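Side-chain contacts in Medium/long-chain acyl-CoA thioesterase YigI (Shewanella oneidensis, PDB 3E8P), which probably hydrolyses medium- and long-chain fatty acyl-CoA thioesters to free fatty acids and coenzyme A: residues Asp47-Ala52 with Gly81-Phe86; Gly71-Val76 with Met144-Glu149; Thr75-Val80 with Met113-Leu118. One frame throughout, in Å; residues are numbered along the deposited sequence.

Overall arrangement
All three contacts use helix 70-90 and the antiparallel sheet around it. Contact 2 lies toward the start of the helix, contact 3 further along it, and contact 1 furthest on. The centres of contacts 2 and 3 are about 6 Å apart, and they share Thr-75 and Val-76. The centre of contact 1 lies about 12 Å from each of the others. Valines join it to them: Val-51 CG1 is 4.0 Å from Val-76 CG1, and Val-51 CG2 is 3.6 Å from Val-80 CG2. Contacts 2 and 3 also touch the second subunit. All three contacts belong to the packed core of a hotdog-fold thioesterase. In such enzymes the central helix usually contributes to the active site.

Contact 1 (Asp47-Ala52 with Gly81-Phe86)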
ATOM      1  N   ASP A  47      12.780  -2.215  23.193  1.00 53.81           N
ATOM      2  CA  ASP A  47      11.453  -1.607  23.101  1.00 54.52           C
ATOM      3  C   ASP A  47      11.190  -1.226  21.650  1.00 53.30           C
ATOM      4  O   ASP A  47      10.136  -1.529  21.094  1.00 54.11           O
ATOM      5  CB  ASP A  47      11.370  -0.348  23.964  1.00 56.52           C
ATOM      6  CG  ASP A  47      11.500  -0.643  25.443  1.00 59.14           C
ATOM      7  OD1 ASP A  47      11.672   0.321  26.223  1.00 59.23           O
ATOM      8  OD2 ASP A  47      11.422  -1.830  25.827  1.00 60.24           O
ATOM      9  N   GLY A  48      12.167  -0.557  21.048  1.00 51.30           N
ATOM     10  CA  GLY A  48      12.040  -0.128  19.669  1.00 48.11           C
ATOM     11  C   GLY A  48      13.187   0.768  19.251  1.00 44.83           C
ATOM     12  O   GLY A  48      14.316   0.596  19.701  1.00 45.66           O
ATOM     13  N   VAL A  49      12.902   1.742  18.400  1.00 42.02           N
ATOM     14  CA  VAL A  49      13.944   2.632  17.928  1.00 38.97           C
ATOM     15  C   VAL A  49      13.470   4.067  17.785  1.00 38.69           C
ATOM     16  O   VAL A  49      12.297   4.329  17.551  1.00 38.05           O
ATOM     17  CB  VAL A  49      14.466   2.186  16.550  1.00 39.61           C
ATOM     18  CG1 VAL A  49      13.333   2.258  15.525  1.00 39.59           C
ATOM     19  CG2 VAL A  49      15.631   3.076  16.113  1.00 36.65           C
ATOM     20  N   GLU A  50      14.400   4.998  17.935  1.00 37.95           N
ATOM     21  CA  GLU A  50      14.099   6.400  17.763  1.00 36.51           C
ATOM     22  C   GLU A  50      15.138   6.892  16.781  1.00 35.86           C
ATOM     23  O   GLU A  50      16.346   6.768  17.019  1.00 33.89           O
ATOM     24  CB  GLU A  50      14.209   7.155  19.085  1.00 39.79           C
ATOM     25  CG  GLU A  50      14.156   8.671  18.933  1.00 44.72           C
ATOM     26  CD  GLU A  50      13.733   9.372  20.217  1.00 48.72           C
ATOM     27  OE1 GLU A  50      13.861  10.616  20.298  1.00 49.85           O
ATOM     28  OE2 GLU A  50      13.260   8.673  21.141  1.00 50.95           O
ATOM     29  N   VAL A  51      14.659   7.418  15.661  1.00 32.31           N
ATOM     30  CA  VAL A  51      15.526   7.938  14.624  1.00 30.85           C
ATOM     31  C   VAL A  51      15.276   9.430  14.512  1.00 30.96           C
ATOM     32  O   VAL A  51      14.130   9.882  14.564  1.00 31.81           O
ATOM     33  CB  VAL A  51      15.241   7.261  13.260  1.00 29.78           C
ATOM     34  CG1 VAL A  51      16.050   7.914  12.163  1.00 27.82           C
ATOM     35  CG2 VAL A  51      15.589   5.784  13.340  1.00 32.29           C
ATOM     36  N   ALA A  52      16.354  10.191  14.373  1.00 29.05           N
ATOM     37  CA  ALA A  52      16.252  11.635  14.250  1.00 29.56           C
ATOM     38  C   ALA A  52      17.146  12.120  13.123  1.00 30.51           C
ATOM     39  O   ALA A  52      18.155  11.491  12.791  1.00 29.75           O
ATOM     40  CB  ALA A  52      16.649  12.307  15.552  1.00 29.82           C
ATOM     41  N   GLY A  81      11.349   1.392  10.341  1.00 23.46           N
ATOM     42  CA  GLY A  81      10.653   0.121  10.211  1.00 23.90           C
ATOM     43  C   GLY A  81      11.565  -1.094  10.250  1.00 26.12           C
ATOM     44  O   GLY A  81      11.230  -2.105  10.864  1.00 25.38           O
ATOM     45  N   GLY A  82      12.715  -0.996   9.590  1.00 26.54           N
ATOM     46  CA  GLY A  82      13.652  -2.105   9.573  1.00 26.88           C
ATOM     47  C   GLY A  82      14.214  -2.397  10.950  1.00 26.62           C
ATOM     48  O   GLY A  82      14.252  -3.544  11.376  1.00 26.66           O
ATOM     49  N   LEU A  83      14.651  -1.353  11.644  1.00 27.09           N
ATOM     50  CA  LEU A  83      15.204  -1.496  12.984  1.00 27.28           C
ATOM     51  C   LEU A  83      14.138  -1.970  13.978  1.00 28.98           C
ATOM     52  O   LEU A  83      14.437  -2.736  14.903  1.00 30.13           O
ATOM     53  CB  LEU A  83      15.825  -0.167  13.435  1.00 27.61           C
ATOM     54  CG  LEU A  83      17.104   0.205  12.664  1.00 29.57           C
ATOM     55  CD1 LEU A  83      17.506   1.658  12.918  1.00 29.92           C
ATOM     56  CD2 LEU A  83      18.212  -0.743  13.089  1.00 31.30           C
ATOM     57  N   THR A  84      12.898  -1.526  13.776  1.00 28.19           N
ATOM     58  CA  THR A  84      11.785  -1.917  14.637  1.00 27.84           C
ATOM     59  C   THR A  84      11.543  -3.411  14.433  1.00 29.32           C
ATOM     60  O   THR A  84      11.334  -4.163  15.383  1.00 29.08           O
ATOM     61  CB  THR A  84      10.472  -1.160  14.261  1.00 28.64           C
ATOM     62  OG1 THR A  84      10.653   0.258  14.439  1.00 25.84           O
ATOM     63  CG2 THR A  84       9.285  -1.666  15.118  1.00 23.55           C
ATOM     64  N   ALA A  85      11.576  -3.830  13.176  1.00 29.89           N
ATOM     65  CA  ALA A  85      11.362  -5.223  12.836  1.00 29.17           C
ATOM     66  C   ALA A  85      12.447  -6.098  13.454  1.00 29.90           C
ATOM     67  O   ALA A  85      12.146  -7.134  14.037  1.00 31.31           O
ATOM     68  CB  ALA A  85      11.338  -5.389  11.320  1.00 25.94           C
ATOM     69  N   PHE A  86      13.702  -5.678  13.333  1.00 31.03           N
ATOM     70  CA  PHE A  86      14.827  -6.446  13.871  1.00 34.27           C
ATOM     71  C   PHE A  86      14.798  -6.531  15.403  1.00 33.50           C
ATOM     72  O   PHE A  86      15.136  -7.558  15.976  1.00 35.58           O
ATOM     73  CB  PHE A  86      16.165  -5.841  13.407  1.00 34.29           C
ATOM     74  CG  PHE A  86      17.357  -6.728  13.663  1.00 35.47           C
ATOM     75  CD1 PHE A  86      17.515  -7.926  12.968  1.00 37.22           C
ATOM     76  CD2 PHE A  86      18.313  -6.378  14.612  1.00 37.11           C
ATOM     77  CE1 PHE A  86      18.607  -8.766  13.212  1.00 35.34           C
ATOM     78  CE2 PHE A  86      19.410  -7.210  14.867  1.00 38.45           C
ATOM     79  CZ  PHE A  86      19.555  -8.406  14.164  1.00 38.06           C
TER
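Val-49 uses both methyls on the helix: CG1 against Thr-84 and the root of Leu-83, CG2 against the end of Leu-83. CG1 of Val-49 comes closest to the hydroxyl, 3.5 Å from Thr-84 OG1. The same methyl lies 4.1 Å from Leu-83 CB. The other branch reaches further out along the leucine: Val-49 CG2 is 4.0 Å from Leu-83 CD1. The valine and leucine side chains cross at about a right angle. Val-49 also crosses Thr-84 at about a right angle. No hydrogen bond links the two segments.

The torsion of the valine sets this division of work. With chi1 at 63°, CG1 stands between the backbone N and the carbonyl carbon of its own residue and faces the helix backbone. CG2 is then anti to the backbone N and turns to the leucine. The Thr-84 hydroxyl is not left waiting for a partner by its apolar neighbour. OG1 sits beside its own backbone N, chi1 -62°, and hydrogen-bonds to Val-80 O one turn earlier in the helix. The methyl of Val-49 packs against a hydroxyl that is already engaged.

Further out, Val-51 points toward the helix as Val-49 does. Glu-50, between them, does not reach it and makes a salt bridge with Arg-43 on the neighbouring strand. Leu-83 also packs on Ile-41 of strand 40-44 and on Val-23 and Phe-27 of helix 14-29. Its carbonyl oxygen accepts a hydrogen bond from Tyr-44 OH.

All three touching residues are buried. Alternate residues of an antiparallel strand thus line the long central helix, the wrapping of helix by sheet that defines the hotdog fold.

Contact 2 (Gly71-Val76 with Met144-Glu149); sequences GVTATV and MELHNE
Thr-73 on helix 70-90 and Leu-146 on strand 139-148 are the residues whose CA atoms come nearest, 7.3 Å apart. This is the central helix of the hotdog fold resting on an inner strand of its sheet. One leucine carries the contact by dividing its two methyls between two helix residues. Leu-146 CD1 lies 3.6 Å from Val-76 CG1, and the two side chains cross at about a right angle. Leu-146 CD2 lies 3.6 Å from Thr-73 CG2 and 3.8 Å from Thr-73 OG1. With CG anti to the backbone N (chi1 -172°), the Leu-146 side chain extends toward the helix and its two methyls part between Val-76 and Thr-73. An alanine here would remove both methyls and is likely to leave a gap beside Thr-73 CG2 and Val-76 CG1.

Val-76 also packs on Val-51 and Ile-53 of strand 49-54. Another side of the helix faces the second subunit, where Ala-74 meets Ala-74 of that subunit. On the strand, Glu-145 and His-147, flanking Leu-146, do not reach the helix. Their side chains are hydrogen-bonded, His-147 ND1 to Glu-145 OE2, with the carboxylate at the ring edge.

Within the helix, Gly-71 O accepts two bonds from Thr-75. Besides the backbone bond, Thr-75 OG1 adds a second one to Gly-71 O, at 2.8 Å, on the face opposite the backbone donor.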
ATOM      1  N   GLY A  71      11.187  12.188  -0.243  1.00 23.73           N
ATOM      2  CA  GLY A  71      12.106  11.064  -0.288  1.00 23.61           C
ATOM      3  C   GLY A  71      12.814  10.866   1.043  1.00 23.14           C
ATOM      4  O   GLY A  71      13.140   9.741   1.421  1.00 24.08           O
ATOM      5  N   VAL A  72      13.053  11.966   1.755  1.00 22.33           N
ATOM      6  CA  VAL A  72      13.707  11.899   3.051  1.00 21.52           C
ATOM      7  C   VAL A  72      12.746  11.270   4.036  1.00 20.71           C
ATOM      8  O   VAL A  72      13.113  10.394   4.820  1.00 20.31           O
ATOM      9  CB  VAL A  72      14.071  13.296   3.587  1.00 23.47           C
ATOM     10  CG1 VAL A  72      14.590  13.174   5.012  1.00 20.34           C
ATOM     11  CG2 VAL A  72      15.112  13.956   2.685  1.00 24.12           C
ATOM     12  N   THR A  73      11.505  11.731   4.002  1.00 21.28           N
ATOM     13  CA  THR A  73      10.489  11.192   4.898  1.00 23.87           C
ATOM     14  C   THR A  73      10.373   9.677   4.689  1.00 22.46           C
ATOM     15  O   THR A  73      10.334   8.915   5.652  1.00 24.63           O
ATOM     16  CB  THR A  73       9.138  11.870   4.643  1.00 24.20           C
ATOM     17  OG1 THR A  73       9.247  13.266   4.948  1.00 24.68           O
ATOM     18  CG2 THR A  73       8.067  11.255   5.503  1.00 23.99           C
ATOM     19  N   ALA A  74      10.343   9.252   3.430  1.00 20.67           N
ATOM     20  CA  ALA A  74      10.250   7.832   3.105  1.00 20.73           C
ATOM     21  C   ALA A  74      11.497   7.083   3.570  1.00 21.92           C
ATOM     22  O   ALA A  74      11.403   5.955   4.042  1.00 21.88           O
ATOM     23  CB  ALA A  74      10.061   7.650   1.610  1.00 19.17           C
ATOM     24  N   THR A  75      12.666   7.714   3.447  1.00 23.31           N
ATOM     25  CA  THR A  75      13.924   7.088   3.867  1.00 23.41           C
ATOM     26  C   THR A  75      13.912   6.821   5.374  1.00 22.92           C
ATOM     27  O   THR A  75      14.233   5.714   5.823  1.00 23.71           O
ATOM     28  CB  THR A  75      15.154   7.987   3.513  1.00 22.42           C
ATOM     29  OG1 THR A  75      15.257   8.105   2.092  1.00 23.33           O
ATOM     30  CG2 THR A  75      16.445   7.376   4.034  1.00 20.99           C
ATOM     31  N   VAL A  76      13.518   7.829   6.149  1.00 22.49           N
ATOM     32  CA  VAL A  76      13.462   7.693   7.607  1.00 22.83           C
ATOM     33  C   VAL A  76      12.448   6.639   8.056  1.00 21.83           C
ATOM     34  O   VAL A  76      12.737   5.809   8.909  1.00 21.12           O
ATOM     35  CB  VAL A  76      13.098   9.036   8.284  1.00 23.15           C
ATOM     36  CG1 VAL A  76      13.007   8.851   9.803  1.00 24.93           C
ATOM     37  CG2 VAL A  76      14.133  10.082   7.934  1.00 23.65           C
HETATM   38  N   MSE A 144       5.138   2.928  11.120  1.00 25.41           N
HETATM   39  CA  MSE A 144       6.130   3.945  11.428  1.00 23.83           C
HETATM   40  C   MSE A 144       5.465   5.303  11.492  1.00 25.33           C
HETATM   41  O   MSE A 144       4.384   5.501  10.948  1.00 24.48           O
HETATM   42  CB  MSE A 144       7.234   3.977  10.369  1.00 23.53           C
HETATM   43  CG  MSE A 144       7.985   2.675  10.202  1.00 25.47           C
HETATM   44 SE   MSE A 144       6.944   1.328   9.212  1.00 35.78          SE
HETATM   45  CE  MSE A 144       7.612   1.669   7.452  1.00 29.07           C
ATOM     46  N   GLU A 145       6.140   6.246  12.123  1.00 25.01           N
ATOM     47  CA  GLU A 145       5.600   7.579  12.270  1.00 26.80           C
ATOM     48  C   GLU A 145       6.726   8.601  12.327  1.00 26.03           C
ATOM     49  O   GLU A 145       7.747   8.384  12.982  1.00 24.45           O
ATOM     50  CB  GLU A 145       4.756   7.617  13.550  1.00 29.55           C
ATOM     51  CG  GLU A 145       4.506   8.969  14.143  1.00 34.25           C
ATOM     52  CD  GLU A 145       5.727   9.565  14.826  1.00 37.49           C
ATOM     53  OE1 GLU A 145       6.442   8.843  15.562  1.00 36.38           O
ATOM     54  OE2 GLU A 145       5.957  10.773  14.631  1.00 39.35           O
ATOM     55  N   LEU A 146       6.531   9.708  11.625  1.00 25.23           N
ATOM     56  CA  LEU A 146       7.504  10.791  11.600  1.00 23.92           C
ATOM     57  C   LEU A 146       6.819  12.084  12.065  1.00 22.66           C
ATOM     58  O   LEU A 146       5.736  12.430  11.585  1.00 20.99           O
ATOM     59  CB  LEU A 146       8.049  10.989  10.183  1.00 22.19           C
ATOM     60  CG  LEU A 146       9.226  11.962  10.071  1.00 27.92           C
ATOM     61  CD1 LEU A 146      10.490  11.291  10.606  1.00 26.77           C
ATOM     62  CD2 LEU A 146       9.429  12.379   8.617  1.00 28.01           C
ATOM     63  N   HIS A 147       7.443  12.782  13.006  1.00 22.37           N
ATOM     64  CA  HIS A 147       6.910  14.047  13.508  1.00 24.35           C
ATOM     65  C   HIS A 147       8.063  15.046  13.598  1.00 24.12           C
ATOM     66  O   HIS A 147       9.224  14.656  13.463  1.00 25.14           O
ATOM     67  CB  HIS A 147       6.248  13.860  14.886  1.00 23.00           C
ATOM     68  CG  HIS A 147       7.177  13.398  15.969  1.00 25.96           C
ATOM     69  ND1 HIS A 147       7.351  12.066  16.290  1.00 28.70           N
ATOM     70  CD2 HIS A 147       7.959  14.095  16.831  1.00 24.93           C
ATOM     71  CE1 HIS A 147       8.197  11.964  17.301  1.00 27.01           C
ATOM     72  NE2 HIS A 147       8.580  13.181  17.647  1.00 26.16           N
ATOM     73  N   ASN A 148       7.758  16.328  13.794  1.00 26.24           N
ATOM     74  CA  ASN A 148       8.813  17.341  13.914  1.00 23.79           C
ATOM     75  C   ASN A 148       9.034  17.647  15.399  1.00 24.82           C
ATOM     76  O   ASN A 148       8.411  17.012  16.256  1.00 23.03           O
ATOM     77  CB  ASN A 148       8.466  18.611  13.132  1.00 22.79           C
ATOM     78  CG  ASN A 148       7.322  19.387  13.742  1.00 22.43           C
ATOM     79  OD1 ASN A 148       6.892  19.113  14.863  1.00 20.37           O
ATOM     80  ND2 ASN A 148       6.827  20.378  13.006  1.00 21.57           N
ATOM     81  N   GLU A 149       9.891  18.619  15.710  1.00 24.80           N
ATOM     82  CA  GLU A 149      10.221  18.909  17.113  1.00 25.50           C
ATOM     83  C   GLU A 149       9.072  19.413  17.991  1.00 26.66           C
ATOM     84  O   GLU A 149       9.179  19.408  19.224  1.00 28.94           O
ATOM     85  CB  GLU A 149      11.423  19.876  17.203  1.00 24.60           C
ATOM     86  CG  GLU A 149      11.132  21.358  16.942  1.00 25.87           C
ATOM     87  CD  GLU A 149      10.884  21.697  15.478  1.00 29.64           C
ATOM     88  OE1 GLU A 149      11.195  20.867  14.591  1.00 31.60           O
ATOM     89  OE2 GLU A 149      10.386  22.813  15.209  1.00 30.99           O
TER

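Contact 3 (Thr75-Val80 with Met113-Leu118)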
ATOM      1  N   THR A  75      12.666   7.714   3.447  1.00 23.31           N
ATOM      2  CA  THR A  75      13.924   7.088   3.867  1.00 23.41           C
ATOM      3  C   THR A  75      13.912   6.821   5.374  1.00 22.92           C
ATOM      4  O   THR A  75      14.233   5.714   5.823  1.00 23.71           O
ATOM      5  CB  THR A  75      15.154   7.987   3.513  1.00 22.42           C
ATOM      6  OG1 THR A  75      15.257   8.105   2.092  1.00 23.33           O
ATOM      7  CG2 THR A  75      16.445   7.376   4.034  1.00 20.99           C
ATOM      8  N   VAL A  76      13.518   7.829   6.149  1.00 22.49           N
ATOM      9  CA  VAL A  76      13.462   7.693   7.607  1.00 22.83           C
ATOM     10  C   VAL A  76      12.448   6.639   8.056  1.00 21.83           C
ATOM     11  O   VAL A  76      12.737   5.809   8.909  1.00 21.12           O
ATOM     12  CB  VAL A  76      13.098   9.036   8.284  1.00 23.15           C
ATOM     13  CG1 VAL A  76      13.007   8.851   9.803  1.00 24.93           C
ATOM     14  CG2 VAL A  76      14.133  10.082   7.934  1.00 23.65           C
ATOM     15  N   LEU A  77      11.257   6.669   7.471  1.00 24.15           N
ATOM     16  CA  LEU A  77      10.225   5.712   7.843  1.00 24.27           C
ATOM     17  C   LEU A  77      10.651   4.272   7.570  1.00 24.49           C
ATOM     18  O   LEU A  77      10.352   3.379   8.365  1.00 25.51           O
ATOM     19  CB  LEU A  77       8.920   6.024   7.106  1.00 24.68           C
ATOM     20  CG  LEU A  77       8.205   7.313   7.525  1.00 25.30           C
ATOM     21  CD1 LEU A  77       7.107   7.651   6.522  1.00 24.65           C
ATOM     22  CD2 LEU A  77       7.621   7.142   8.905  1.00 23.64           C
ATOM     23  N   ASP A  78      11.349   4.045   6.457  1.00 24.80           N
ATOM     24  CA  ASP A  78      11.804   2.693   6.097  1.00 24.67           C
ATOM     25  C   ASP A  78      12.861   2.174   7.072  1.00 24.15           C
ATOM     26  O   ASP A  78      12.818   1.016   7.499  1.00 23.14           O
ATOM     27  CB  ASP A  78      12.383   2.661   4.675  1.00 27.67           C
ATOM     28  CG  ASP A  78      12.664   1.237   4.194  1.00 31.50           C
ATOM     29  OD1 ASP A  78      13.506   1.058   3.292  1.00 32.85           O
ATOM     30  OD2 ASP A  78      12.031   0.289   4.713  1.00 33.91           O
ATOM     31  N   VAL A  79      13.807   3.040   7.417  1.00 23.24           N
ATOM     32  CA  VAL A  79      14.870   2.697   8.354  1.00 24.14           C
ATOM     33  C   VAL A  79      14.299   2.427   9.749  1.00 26.31           C
ATOM     34  O   VAL A  79      14.720   1.483  10.431  1.00 26.90           O
ATOM     35  CB  VAL A  79      15.908   3.837   8.442  1.00 27.45           C
ATOM     36  CG1 VAL A  79      16.964   3.495   9.492  1.00 26.28           C
ATOM     37  CG2 VAL A  79      16.550   4.054   7.065  1.00 24.60           C
ATOM     38  N   VAL A  80      13.348   3.256  10.180  1.00 25.72           N
ATOM     39  CA  VAL A  80      12.709   3.049  11.476  1.00 23.46           C
ATOM     40  C   VAL A  80      12.037   1.678  11.444  1.00 24.23           C
ATOM     41  O   VAL A  80      12.147   0.895  12.386  1.00 24.73           O
ATOM     42  CB  VAL A  80      11.613   4.106  11.761  1.00 24.69           C
ATOM     43  CG1 VAL A  80      10.694   3.610  12.870  1.00 25.55           C
ATOM     44  CG2 VAL A  80      12.241   5.430  12.166  1.00 25.29           C
HETATM   45  N   MSE A 113       6.447  -1.204   1.268  1.00 25.95           N
HETATM   46  CA  MSE A 113       6.185  -0.111   2.184  1.00 27.06           C
HETATM   47  C   MSE A 113       5.185   0.867   1.611  1.00 23.62           C
HETATM   48  O   MSE A 113       5.189   1.158   0.409  1.00 20.60           O
HETATM   49  CB  MSE A 113       7.471   0.658   2.511  1.00 32.45           C
HETATM   50  CG  MSE A 113       7.207   1.928   3.321  1.00 41.83           C
HETATM   51 SE   MSE A 113       8.782   2.977   3.795  1.00 56.26          SE
HETATM   52  CE  MSE A 113       9.382   3.393   2.000  1.00 46.25           C
ATOM     53  N   ARG A 114       4.332   1.371   2.493  1.00 22.39           N
ATOM     54  CA  ARG A 114       3.343   2.365   2.128  1.00 20.01           C
ATOM     55  C   ARG A 114       3.569   3.579   3.008  1.00 20.45           C
ATOM     56  O   ARG A 114       3.663   3.467   4.227  1.00 19.07           O
ATOM     57  CB  ARG A 114       1.918   1.860   2.359  1.00 21.15           C
ATOM     58  CG  ARG A 114       0.876   2.971   2.213  1.00 19.37           C
ATOM     59  CD  ARG A 114      -0.510   2.530   2.672  1.00 17.50           C
ATOM     60  NE  ARG A 114      -1.490   3.609   2.564  1.00 15.83           N
ATOM     61  CZ  ARG A 114      -2.345   3.769   1.552  1.00 18.53           C
ATOM     62  NH1 ARG A 114      -2.364   2.916   0.531  1.00 19.24           N
ATOM     63  NH2 ARG A 114      -3.194   4.794   1.563  1.00 19.00           N
ATOM     64  N   VAL A 115       3.665   4.743   2.388  1.00 20.74           N
ATOM     65  CA  VAL A 115       3.843   5.964   3.134  1.00 20.25           C
ATOM     66  C   VAL A 115       2.625   6.843   2.910  1.00 20.53           C
ATOM     67  O   VAL A 115       2.180   7.031   1.771  1.00 23.30           O
ATOM     68  CB  VAL A 115       5.085   6.731   2.662  1.00 22.43           C
ATOM     69  CG1 VAL A 115       5.199   8.041   3.418  1.00 19.80           C
ATOM     70  CG2 VAL A 115       6.326   5.884   2.867  1.00 24.79           C
ATOM     71  N   ASP A 116       2.076   7.368   3.993  1.00 20.15           N
ATOM     72  CA  ASP A 116       0.931   8.268   3.907  1.00 21.47           C
ATOM     73  C   ASP A 116       1.432   9.655   4.329  1.00 22.43           C
ATOM     74  O   ASP A 116       1.836   9.854   5.479  1.00 22.07           O
ATOM     75  CB  ASP A 116      -0.198   7.782   4.833  1.00 23.77           C
ATOM     76  CG  ASP A 116      -0.943   6.564   4.265  1.00 27.89           C
ATOM     77  OD1 ASP A 116      -1.673   6.705   3.256  1.00 29.35           O
ATOM     78  OD2 ASP A 116      -0.797   5.463   4.828  1.00 31.62           O
ATOM     79  N   TYR A 117       1.440  10.589   3.379  1.00 22.14           N
ATOM     80  CA  TYR A 117       1.879  11.963   3.616  1.00 22.05           C
ATOM     81  C   TYR A 117       0.702  12.757   4.156  1.00 22.02           C
ATOM     82  O   TYR A 117      -0.228  13.092   3.434  1.00 23.86           O
ATOM     83  CB  TYR A 117       2.398  12.583   2.310  1.00 22.76           C
ATOM     84  CG  TYR A 117       3.637  11.881   1.773  1.00 24.53           C
ATOM     85  CD1 TYR A 117       3.539  10.817   0.878  1.00 22.84           C
ATOM     86  CD2 TYR A 117       4.904  12.247   2.209  1.00 24.43           C
ATOM     87  CE1 TYR A 117       4.684  10.140   0.438  1.00 25.21           C
ATOM     88  CE2 TYR A 117       6.039  11.580   1.782  1.00 25.84           C
ATOM     89  CZ  TYR A 117       5.929  10.531   0.901  1.00 24.60           C
ATOM     90  OH  TYR A 117       7.068   9.870   0.507  1.00 25.74           O
ATOM     91  N   LEU A 118       0.753  13.061   5.442  1.00 25.49           N
ATOM     92  CA  LEU A 118      -0.339  13.762   6.112  1.00 25.71           C
ATOM     93  C   LEU A 118      -0.382  15.270   5.894  1.00 26.31           C
ATOM     94  O   LEU A 118      -1.452  15.831   5.668  1.00 29.33           O
ATOM     95  CB  LEU A 118      -0.279  13.456   7.617  1.00 25.08           C
ATOM     96  CG  LEU A 118      -0.108  11.966   7.934  1.00 25.46           C
ATOM     97  CD1 LEU A 118       0.200  11.770   9.401  1.00 26.85           C
ATOM     98  CD2 LEU A 118      -1.376  11.220   7.528  1.00 27.90           C
TER
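Leu-77 of the helix lies opposite Val-115 of the strand, with CA atoms 7.9 Å apart. Asp-78 lies nearest Met-113, at 7.4 Å between CA atoms. The axes of helix 75-80 and strand 113-117 approach to 9.7 Å, with 133° between their chain directions.

Two separate packings fill the interval. At one, Leu-77 CD1 touches Val-115 CG1 at 3.7 Å, the leucine slanting across the valine. The same Val-115 methyl also lies over a face of the Tyr-117 ring, near its rim, so it is held between leucine and tyrosine. At the other, Met-113, a selenomethionine in the crystal, runs out extended and bends only at its last torsion, chi3 61°. Its SE rests 3.7 Å from Asp-78 CB and 3.8 Å from Asp-78 CA. The contact is with the root of the aspartate. The carboxylate has its own partners: Asp-78 OD2 is hydrogen-bonded to Thr-110 OG1 and Tyr-161 OH, which satisfy this buried oxygen.

Arg-114 and Asp-116 take no part in the packing on the helix. The guanidinium grips the carboxylate side-on, NE to OD2 and NH2 to OD1, with 3.0 Å between Arg-114 NE and Asp-116 OD2. Arg-114 NH1 makes a further salt bridge with Asp-112 of the third subunit.

Residues Met-113 to Asp-116 pair antiparallel with a strand of the second subunit, continuing the sheet across the interface. A sheet that packs on the helix within its own chain and runs on into a neighbour is characteristic of hotdog-fold dimers.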